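Long-range contacts in alanine racemase (Acinetobacter baumannii, PDB 4QHR), which belongs to the fold-type III enzymes that carry pyridoxal phosphate on a lysine, each subunit joining an alpha/beta barrel to a beta-rich C-terminal domain: residues Ala12-Val20 with Val208-Gly216; Pro232-Leu243 with Val314-Asn325. All blocks are in the same frame, centred on the assembly; numbering follows the deposited sequence.

Contact 1 of 2, residues Ala12-Val20 with Val208-Gly216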
loop_
_atom_site.group_PDB
_atom_site.type_symbol
_atom_site.label_atom_id
_atom_site.label_comp_id
_atom_site.label_asym_id
_atom_site.label_seq_id
_atom_site.Cartn_x
_atom_site.Cartn_y
_atom_site.Cartn_z
ATOM N N ALA A 12 -9.432 21.998 -2.690
ATOM C CA ALA A 12 -9.432 21.611 -1.298
ATOM C C ALA A 12 -8.049 21.789 -0.722
ATOM O O ALA A 12 -7.919 22.254 0.395
ATOM C CB ALA A 12 -9.915 20.170 -1.174
ATOM N N LEU A 13 -7.001 21.373 -1.443
ATOM C CA LEU A 13 -5.632 21.623 -0.977
ATOM C C LEU A 13 -5.389 23.106 -0.698
ATOM O O LEU A 13 -4.792 23.441 0.320
ATOM C CB LEU A 13 -4.570 21.184 -1.984
ATOM C CG LEU A 13 -4.333 19.701 -2.104
ATOM C CD1 LEU A 13 -3.668 19.374 -3.434
ATOM C CD2 LEU A 13 -3.447 19.235 -0.960
ATOM N N GLN A 14 -5.838 23.976 -1.609
ATOM C CA GLN A 14 -5.652 25.429 -1.418
ATOM C C GLN A 14 -6.397 25.889 -0.200
ATOM O O GLN A 14 -5.945 26.720 0.556
ATOM C CB GLN A 14 -6.140 26.259 -2.611
ATOM C CG GLN A 14 -5.392 25.968 -3.875
ATOM C CD GLN A 14 -5.918 26.736 -5.078
ATOM O OE1 GLN A 14 -7.117 26.813 -5.327
ATOM N NE2 GLN A 14 -5.003 27.284 -5.847
ATOM N N TYR A 15 -7.579 25.365 -0.027
ATOM C CA TYR A 15 -8.409 25.760 1.106
ATOM C C TYR A 15 -7.763 25.395 2.471
ATOM O O TYR A 15 -7.796 26.167 3.428
ATOM C CB TYR A 15 -9.777 25.074 0.963
ATOM C CG TYR A 15 -10.756 25.438 2.005
ATOM C CD1 TYR A 15 -10.798 24.756 3.227
ATOM C CD2 TYR A 15 -11.657 26.476 1.793
ATOM C CE1 TYR A 15 -11.724 25.110 4.196
ATOM C CE2 TYR A 15 -12.582 26.810 2.751
ATOM C CZ TYR A 15 -12.612 26.133 3.943
ATOM O OH TYR A 15 -13.536 26.474 4.892
ATOM N N ASN A 16 -7.228 24.185 2.549
ATOM C CA ASN A 16 -6.635 23.700 3.796
ATOM C C ASN A 16 -5.347 24.434 4.073
ATOM O O ASN A 16 -5.028 24.713 5.216
ATOM C CB ASN A 16 -6.376 22.206 3.635
ATOM C CG ASN A 16 -7.644 21.411 3.429
ATOM O OD1 ASN A 16 -8.738 21.830 3.865
ATOM N ND2 ASN A 16 -7.515 20.249 2.812
ATOM N N LEU A 17 -4.591 24.765 3.022
ATOM C CA LEU A 17 -3.384 25.590 3.213
ATOM C C LEU A 17 -3.785 26.965 3.782
ATOM O O LEU A 17 -3.106 27.505 4.683
ATOM C CB LEU A 17 -2.611 25.742 1.917
ATOM C CG LEU A 17 -1.342 26.594 1.992
ATOM C CD1 LEU A 17 -0.388 26.179 3.091
ATOM C CD2 LEU A 17 -0.628 26.600 0.667
ATOM N N ASN A 18 -4.907 27.489 3.289
ATOM C CA ASN A 18 -5.422 28.736 3.761
ATOM C C ASN A 18 -5.882 28.633 5.196
ATOM O O ASN A 18 -5.762 29.618 5.937
ATOM C CB ASN A 18 -6.532 29.292 2.857
ATOM C CG ASN A 18 -6.910 30.710 3.249
ATOM O OD1 ASN A 18 -6.095 31.632 3.103
ATOM N ND2 ASN A 18 -8.076 30.883 3.784
ATOM N N ARG A 19 -6.396 27.471 5.608
ATOM C CA ARG A 19 -6.678 27.235 6.998
ATOM C C ARG A 19 -5.437 27.363 7.881
ATOM O O ARG A 19 -5.489 27.966 8.973
ATOM C CB ARG A 19 -7.377 25.900 7.237
ATOM C CG ARG A 19 -8.772 25.785 6.613
ATOM C CD ARG A 19 -9.873 26.457 7.449
ATOM N NE ARG A 19 -9.973 25.766 8.737
ATOM C CZ ARG A 19 -9.751 26.295 9.937
ATOM N NH1 ARG A 19 -9.441 27.602 10.105
ATOM N NH2 ARG A 19 -9.894 25.528 11.021
ATOM N N VAL A 20 -4.312 26.834 7.421
ATOM C CA VAL A 20 -3.077 27.016 8.177
ATOM C C VAL A 20 -2.775 28.483 8.407
ATOM O O VAL A 20 -2.425 28.886 9.528
ATOM C CB VAL A 20 -1.834 26.353 7.489
ATOM C CG1 VAL A 20 -0.611 26.524 8.382
ATOM C CG2 VAL A 20 -2.125 24.878 7.206
ATOM N N VAL A 208 5.727 27.083 10.925
ATOM C CA VAL A 208 4.891 25.933 11.233
ATOM C C VAL A 208 5.055 24.911 10.073
ATOM O O VAL A 208 5.394 25.284 8.914
ATOM C CB VAL A 208 3.423 26.368 11.456
ATOM C CG1 VAL A 208 3.345 27.296 12.661
ATOM C CG2 VAL A 208 2.787 26.978 10.220
ATOM N N ARG A 209 4.783 23.658 10.386
ATOM C CA ARG A 209 4.989 22.534 9.485
ATOM C C ARG A 209 3.746 21.658 9.376
ATOM O O ARG A 209 3.767 20.548 9.821
ATOM C CB ARG A 209 6.154 21.692 9.947
ATOM C CG ARG A 209 7.420 22.510 10.226
ATOM C CD ARG A 209 8.649 21.648 10.432
ATOM N NE ARG A 209 8.494 20.606 11.472
ATOM C CZ ARG A 209 8.793 20.719 12.761
ATOM N NH1 ARG A 209 9.231 21.872 13.271
ATOM N NH2 ARG A 209 8.604 19.667 13.571
ATOM N N PRO A 210 2.678 22.171 8.780
ATOM C CA PRO A 210 1.549 21.321 8.572
ATOM C C PRO A 210 1.782 20.180 7.578
ATOM O O PRO A 210 2.313 20.403 6.487
ATOM C CB PRO A 210 0.533 22.233 7.929
ATOM C CG PRO A 210 1.401 23.201 7.148
ATOM C CD PRO A 210 2.530 23.462 8.089
ATOM N N GLY A 211 1.329 19.000 7.942
ATOM C CA GLY A 211 1.193 17.894 6.986
ATOM C C GLY A 211 -0.231 17.412 6.748
ATOM O O GLY A 211 -0.916 17.865 5.809
ATOM N N ILE A 212 -0.676 16.510 7.624
ATOM C CA ILE A 212 -1.952 15.851 7.419
ATOM C C ILE A 212 -3.111 16.812 7.154
ATOM O O ILE A 212 -3.997 16.505 6.351
ATOM C CB ILE A 212 -2.270 14.853 8.565
ATOM C CG1 ILE A 212 -3.402 13.926 8.142
ATOM C CG2 ILE A 212 -2.566 15.574 9.890
ATOM C CD1 ILE A 212 -3.060 13.000 6.990
ATOM N N MET A 213 -3.144 17.962 7.828
ATOM C CA MET A 213 -4.286 18.869 7.614
ATOM C C MET A 213 -4.375 19.420 6.178
ATOM O O MET A 213 -5.482 19.710 5.691
ATOM C CB MET A 213 -4.317 20.042 8.620
ATOM C CG MET A 213 -3.153 20.988 8.522
ATOM S SD MET A 213 -3.097 22.189 9.867
ATOM C CE MET A 213 -4.493 23.252 9.518
ATOM N N LEU A 214 -3.240 19.530 5.495
ATOM C CA LEU A 214 -3.250 19.978 4.091
ATOM C C LEU A 214 -4.109 19.094 3.189
ATOM O O LEU A 214 -4.757 19.598 2.247
ATOM C CB LEU A 214 -1.833 20.048 3.546
ATOM C CG LEU A 214 -0.792 20.952 4.196
ATOM C CD1 LEU A 214 0.511 20.872 3.432
ATOM C CD2 LEU A 214 -1.245 22.406 4.189
ATOM N N TYR A 215 -4.122 17.787 3.539
ATOM C CA TYR A 215 -4.761 16.723 2.787
ATOM C C TYR A 215 -6.233 16.495 3.200
ATOM O O TYR A 215 -6.945 15.687 2.629
ATOM C CB TYR A 215 -3.893 15.441 2.872
ATOM C CG TYR A 215 -2.464 15.745 2.432
ATOM C CD1 TYR A 215 -2.183 16.020 1.147
ATOM C CD2 TYR A 215 -1.421 15.806 3.375
ATOM C CE1 TYR A 215 -0.884 16.352 0.737
ATOM C CE2 TYR A 215 -0.147 16.127 3.024
ATOM C CZ TYR A 215 0.124 16.424 1.710
ATOM O OH TYR A 215 1.414 16.721 1.368
ATOM N N GLY A 216 -6.707 17.301 4.144
ATOM C CA GLY A 216 -8.075 17.192 4.572
ATOM C C GLY A 216 -8.356 15.879 5.237
ATOM O O GLY A 216 -9.373 15.271 5.021
#
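With chi1 at -63°, N16 swings its CG away from its own carbonyl carbon and lays the amide against the L214 carbonyl, while V20, its CG1 anti to the backbone N (chi1 -177°), sends CG2 in among P210, M213 and L214. In this way the first helix of the alpha/beta barrel domain, of which 12-20 is part, is fixed to the loop and 3-10 turn that follow strand 207-208, the eighth and last of the parallel barrel strands. N16 ND2 donates to L214 O at 2.9 Å; the bond is nearly straight at the hydrogen, and the acceptor lies in the amide plane, yet the donor sits well above the plane of the carbonyl. The other end of the amide, OD1, accepts from K231 N, which fixes the rotation of the group. One helical turn on, V20 CG2 is 3.7 Å from M213 CE and 3.8 Å from P210 CB, and CG1 touches V208 CG2 at 3.9 Å. L17 CD1 meets L214 CD2 at 4.0 Å, the two leucines extending in the same direction. Where the 3-10 turn begins, G211 N and I212 N are hydrogen-bonded to phosphate oxygens of LLP at position 34, so the helix packs against a phosphate-binding loop. At the N-terminal end, L13 CD2 rests 3.5 Å from L214 O and 4.0 Å from Y215 CD1.

Contact 2 of 2, residues Pro232-Leu243 with Val314-Asn325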
loop_
_atom_site.group_PDB
_atom_site.type_symbol
_atom_site.label_atom_id
_atom_site.label_comp_id
_atom_site.label_asym_id
_atom_site.label_seq_id
_atom_site.Cartn_x
_atom_site.Cartn_y
_atom_site.Cartn_z
ATOM N N PRO A 232 -11.599 17.261 2.610
ATOM C CA PRO A 232 -10.891 16.066 2.090
ATOM C C PRO A 232 -10.372 16.313 0.682
ATOM O O PRO A 232 -11.116 16.797 -0.197
ATOM C CB PRO A 232 -11.974 14.982 2.113
ATOM C CG PRO A 232 -12.886 15.393 3.217
ATOM C CD PRO A 232 -12.877 16.905 3.242
ATOM N N VAL A 233 -9.122 15.960 0.443
ATOM C CA VAL A 233 -8.521 16.186 -0.856
ATOM C C VAL A 233 -8.693 14.944 -1.766
ATOM O O VAL A 233 -9.006 15.059 -2.977
ATOM C CB VAL A 233 -7.051 16.551 -0.667
ATOM C CG1 VAL A 233 -6.289 16.563 -2.005
ATOM C CG2 VAL A 233 -6.905 17.875 0.043
ATOM N N MET A 234 -8.462 13.761 -1.213
ATOM C CA MET A 234 -8.523 12.534 -1.973
ATOM C C MET A 234 -9.906 11.877 -1.912
ATOM O O MET A 234 -10.432 11.648 -0.814
ATOM C CB MET A 234 -7.503 11.500 -1.441
ATOM C CG MET A 234 -7.442 10.235 -2.257
ATOM S SD MET A 234 -6.390 8.876 -1.707
ATOM C CE MET A 234 -4.776 9.669 -1.592
ATOM N N THR A 235 -10.426 11.535 -3.090
ATOM C CA THR A 235 -11.517 10.560 -3.204
ATOM C C THR A 235 -11.018 9.288 -3.885
ATOM O O THR A 235 -10.410 9.334 -4.997
ATOM C CB THR A 235 -12.699 11.158 -3.957
ATOM O OG1 THR A 235 -13.026 12.396 -3.333
ATOM C CG2 THR A 235 -13.914 10.232 -3.825
ATOM N N PHE A 236 -11.276 8.139 -3.262
ATOM C CA PHE A 236 -10.801 6.839 -3.770
ATOM C C PHE A 236 -12.079 6.093 -4.185
ATOM O O PHE A 236 -12.934 5.797 -3.345
ATOM C CB PHE A 236 -10.027 6.132 -2.646
ATOM C CG PHE A 236 -9.371 4.800 -3.010
ATOM C CD1 PHE A 236 -8.977 4.454 -4.318
ATOM C CD2 PHE A 236 -9.088 3.908 -2.002
ATOM C CE1 PHE A 236 -8.354 3.223 -4.566
ATOM C CE2 PHE A 236 -8.489 2.688 -2.240
ATOM C CZ PHE A 236 -8.132 2.341 -3.519
ATOM N N THR A 237 -12.206 5.826 -5.492
ATOM C CA THR A 237 -13.380 5.119 -6.041
ATOM C C THR A 237 -13.112 3.823 -6.806
ATOM O O THR A 237 -12.015 3.537 -7.245
ATOM C CB THR A 237 -14.245 6.044 -6.934
ATOM O OG1 THR A 237 -13.625 6.249 -8.216
ATOM C CG2 THR A 237 -14.516 7.381 -6.211
ATOM N N ALA A 238 -14.178 3.018 -6.942
ATOM C CA ALA A 238 -14.198 1.858 -7.813
ATOM C C ALA A 238 -15.667 1.656 -8.294
ATOM O O ALA A 238 -16.501 2.527 -8.101
ATOM C CB ALA A 238 -13.619 0.619 -7.108
ATOM N N GLU A 239 -15.967 0.564 -8.955
ATOM C CA GLU A 239 -17.299 0.318 -9.480
ATOM C C GLU A 239 -17.779 -1.083 -9.167
ATOM O O GLU A 239 -16.999 -2.035 -8.920
ATOM C CB GLU A 239 -17.339 0.550 -11.026
ATOM C CG GLU A 239 -17.433 2.028 -11.401
ATOM C CD GLU A 239 -17.463 2.222 -12.896
ATOM O OE1 GLU A 239 -17.666 1.205 -13.634
ATOM O OE2 GLU A 239 -17.287 3.372 -13.323
ATOM N N ILE A 240 -19.095 -1.191 -9.164
ATOM C CA ILE A 240 -19.752 -2.501 -9.075
ATOM C C ILE A 240 -19.564 -3.332 -10.341
ATOM O O ILE A 240 -19.891 -2.897 -11.421
ATOM C CB ILE A 240 -21.230 -2.364 -8.714
ATOM C CG1 ILE A 240 -21.294 -1.883 -7.267
ATOM C CG2 ILE A 240 -21.918 -3.723 -8.875
ATOM C CD1 ILE A 240 -22.680 -1.519 -6.752
ATOM N N ILE A 241 -19.038 -4.539 -10.180
ATOM C CA ILE A 241 -18.728 -5.435 -11.300
ATOM C C ILE A 241 -19.596 -6.690 -11.362
ATOM O O ILE A 241 -19.576 -7.401 -12.377
ATOM C CB ILE A 241 -17.226 -5.803 -11.316
ATOM C CG1 ILE A 241 -16.770 -6.538 -10.051
ATOM C CG2 ILE A 241 -16.397 -4.530 -11.477
ATOM C CD1 ILE A 241 -15.392 -7.182 -10.153
ATOM N N ALA A 242 -20.316 -6.977 -10.275
ATOM C CA ALA A 242 -21.235 -8.114 -10.208
ATOM C C ALA A 242 -22.307 -7.915 -9.153
ATOM O O ALA A 242 -22.059 -7.295 -8.119
ATOM C CB ALA A 242 -20.494 -9.422 -9.924
ATOM N N LEU A 243 -23.496 -8.470 -9.427
ATOM C CA LEU A 243 -24.597 -8.448 -8.493
ATOM C C LEU A 243 -25.067 -9.860 -8.181
ATOM O O LEU A 243 -25.099 -10.712 -9.077
ATOM C CB LEU A 243 -25.746 -7.633 -9.080
ATOM C CG LEU A 243 -25.360 -6.166 -9.163
ATOM C CD1 LEU A 243 -26.355 -5.431 -10.022
ATOM C CD2 LEU A 243 -25.301 -5.558 -7.764
ATOM N N VAL A 314 -28.685 0.032 -6.979
ATOM C CA VAL A 314 -27.423 -0.005 -7.674
ATOM C C VAL A 314 -27.598 -0.728 -8.986
ATOM O O VAL A 314 -28.635 -1.367 -9.231
ATOM C CB VAL A 314 -26.316 -0.725 -6.867
ATOM C CG1 VAL A 314 -26.050 0.000 -5.551
ATOM C CG2 VAL A 314 -26.666 -2.202 -6.648
ATOM N N LYS A 315 -26.583 -0.589 -9.819
ATOM C CA LYS A 315 -26.487 -1.316 -11.035
ATOM C C LYS A 315 -25.044 -1.705 -11.271
ATOM O O LYS A 315 -24.134 -1.234 -10.581
ATOM C CB LYS A 315 -26.937 -0.452 -12.206
ATOM C CG LYS A 315 -28.430 -0.167 -12.267
ATOM C CD LYS A 315 -28.757 0.503 -13.586
ATOM C CE LYS A 315 -28.694 -0.354 -14.841
ATOM N NZ LYS A 315 -29.881 -1.245 -14.934
ATOM N N LEU A 316 -24.838 -2.545 -12.276
ATOM C CA LEU A 316 -23.507 -2.809 -12.806
ATOM C C LEU A 316 -22.965 -1.453 -13.295
ATOM O O LEU A 316 -23.674 -0.693 -13.960
ATOM C CB LEU A 316 -23.534 -3.866 -13.925
ATOM C CG LEU A 316 -23.892 -5.296 -13.500
ATOM C CD1 LEU A 316 -24.027 -6.176 -14.727
ATOM C CD2 LEU A 316 -22.868 -5.901 -12.534
ATOM N N GLY A 317 -21.737 -1.118 -12.884
ATOM C CA GLY A 317 -21.129 0.170 -13.223
ATOM C C GLY A 317 -21.342 1.257 -12.196
ATOM O O GLY A 317 -20.753 2.320 -12.335
ATOM N N THR A 318 -22.179 1.031 -11.194
ATOM C CA THR A 318 -22.425 2.057 -10.173
ATOM C C THR A 318 -21.126 2.338 -9.425
ATOM O O THR A 318 -20.388 1.407 -9.101
ATOM C CB THR A 318 -23.459 1.606 -9.168
ATOM O OG1 THR A 318 -24.740 1.631 -9.791
ATOM C CG2 THR A 318 -23.469 2.420 -7.911
ATOM N N GLN A 319 -20.909 3.632 -9.189
ATOM C CA GLN A 319 -19.688 4.161 -8.641
ATOM C C GLN A 319 -19.751 3.979 -7.145
ATOM O O GLN A 319 -20.751 4.169 -6.567
ATOM C CB GLN A 319 -19.491 5.650 -9.016
ATOM C CG GLN A 319 -18.529 5.868 -10.194
ATOM C CD GLN A 319 -17.720 7.161 -10.038
ATOM O OE1 GLN A 319 -18.178 8.219 -10.472
ATOM N NE2 GLN A 319 -16.497 7.082 -9.417
ATOM N N VAL A 320 -18.655 3.588 -6.554
ATOM C CA VAL A 320 -18.579 3.269 -5.142
ATOM C C VAL A 320 -17.379 4.032 -4.532
ATOM O O VAL A 320 -16.256 3.942 -5.072
ATOM C CB VAL A 320 -18.340 1.759 -4.949
ATOM C CG1 VAL A 320 -18.134 1.396 -3.475
ATOM C CG2 VAL A 320 -19.512 0.974 -5.521
ATOM N N GLU A 321 -17.637 4.795 -3.476
ATOM C CA GLU A 321 -16.618 5.584 -2.821
ATOM C C GLU A 321 -16.027 4.832 -1.642
ATOM O O GLU A 321 -16.742 4.477 -0.686
ATOM C CB GLU A 321 -17.198 6.925 -2.355
ATOM C CG GLU A 321 -16.198 7.775 -1.557
ATOM C CD GLU A 321 -16.827 9.103 -1.117
ATOM O OE1 GLU A 321 -17.613 9.647 -1.932
ATOM O OE2 GLU A 321 -16.586 9.555 0.017
ATOM N N LEU A 322 -14.714 4.602 -1.680
ATOM C CA LEU A 322 -14.038 3.908 -0.595
ATOM C C LEU A 322 -13.643 4.889 0.480
ATOM O O LEU A 322 -13.797 4.622 1.663
ATOM C CB LEU A 322 -12.867 3.133 -1.132
ATOM C CG LEU A 322 -13.405 2.234 -2.237
ATOM C CD1 LEU A 322 -12.333 2.018 -3.234
ATOM C CD2 LEU A 322 -14.044 0.980 -1.652
ATOM N N TRP A 323 -13.181 6.062 0.085
ATOM C CA TRP A 323 -13.170 7.179 0.976
ATOM C C TRP A 323 -13.107 8.442 0.184
ATOM O O TRP A 323 -12.762 8.413 -1.014
ATOM C CB TRP A 323 -12.017 7.080 1.977
ATOM C CG TRP A 323 -10.612 6.989 1.434
ATOM C CD1 TRP A 323 -9.841 8.024 0.945
ATOM C CD2 TRP A 323 -9.764 5.854 1.480
ATOM N NE1 TRP A 323 -8.581 7.555 0.640
ATOM C CE2 TRP A 323 -8.522 6.227 0.955
ATOM C CE3 TRP A 323 -9.955 4.525 1.880
ATOM C CZ2 TRP A 323 -7.461 5.327 0.832
ATOM C CZ3 TRP A 323 -8.895 3.637 1.754
ATOM C CH2 TRP A 323 -7.659 4.063 1.246
ATOM N N GLY A 324 -13.487 9.546 0.824
ATOM C CA GLY A 324 -13.539 10.854 0.179
ATOM C C GLY A 324 -14.414 11.802 1.005
ATOM O O GLY A 324 -14.275 11.885 2.206
ATOM N N ASN A 325 -15.314 12.534 0.368
ATOM C CA ASN A 325 -16.158 13.465 1.142
ATOM C C ASN A 325 -17.351 12.811 1.877
ATOM O O ASN A 325 -17.927 13.431 2.798
ATOM C CB ASN A 325 -16.704 14.540 0.241
ATOM C CG ASN A 325 -15.664 15.524 -0.187
ATOM O OD1 ASN A 325 -15.214 15.526 -1.359
ATOM N ND2 ASN A 325 -15.266 16.358 0.725
HETATM O O HOH W 1 -13.670 18.321 -0.168
HETATM O O HOH W 2 -12.661 16.271 -2.323
HETATM O O HOH W 3 -15.674 12.626 -2.505
HETATM O O HOH W 4 -20.269 3.808 -14.361
#
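F236 and W323 are tied by a short backbone bond, F236 N to W323 O at 2.7 Å, and F236 O in turn takes L322 N at 2.7 Å together with a weak second bond from W323 N. Two donors thus converge on one carbonyl, at a classic beta bulge in which L322 and W323 lie opposite F236. Beyond it the antiparallel ladder continues through the A238-V320 pair, bonded in both directions, and I240 closes the run, its N donating to T318 O and its O accepting from G317 N in the type II turn K315-T318. At the other end a water joins P232 O to N325 ND2, and another lies between T235 OG1 and N325 N. The strands belong to the mixed beta sheet of the C-terminal domain, where the long strand 234-246 also pairs with 4-8 and 264-269. On the face bearing F236, A238 and V320, the F236 ring turns an edge to the indole, with CD2 3.6 Å from W323 CH2 and the planes at 59°. L322 CD1 sits over the F236 ring, 3.9 Å from its centroid. The indole is placed there by chi1 of 58°, which sets CG between the backbone N and the carbonyl carbon; its NE1 makes a weak bond to M234 SD at the ring edge, a Met-aromatic contact. Toward the turn, I240 CD1 packs on V314 CB at 3.7 Å and CG1 on V320 CG2. L316 CD2 reaches the I241-A242 peptide, 3.6 Å from A242 N, near where I241, A242 and L316 pack against E79, L133 and Q103 of the second subunit.

How the contacts relate
Contact 1 lies in the barrel domain and contact 2 in the beta-rich C-terminal domain, their centres about 25 Å apart, but they meet where the chain passes from one to the other. There Y215 O and V233 N, 3.1 Å apart, form a probable hydrogen bond, and V233 turns its side chain to contact 1: CG2 packs 3.5 Å from L214 O and CG1 3.7 Å from L13 CG. Contact 1 lies beside the cofactor: besides the bonds to the phosphate, 208-216 reaches the ring nitrogen of LLP through R209 NE. Contact 2 runs outward from this junction, its centre about 23 Å from the chain's centre, to the neighbouring subunit.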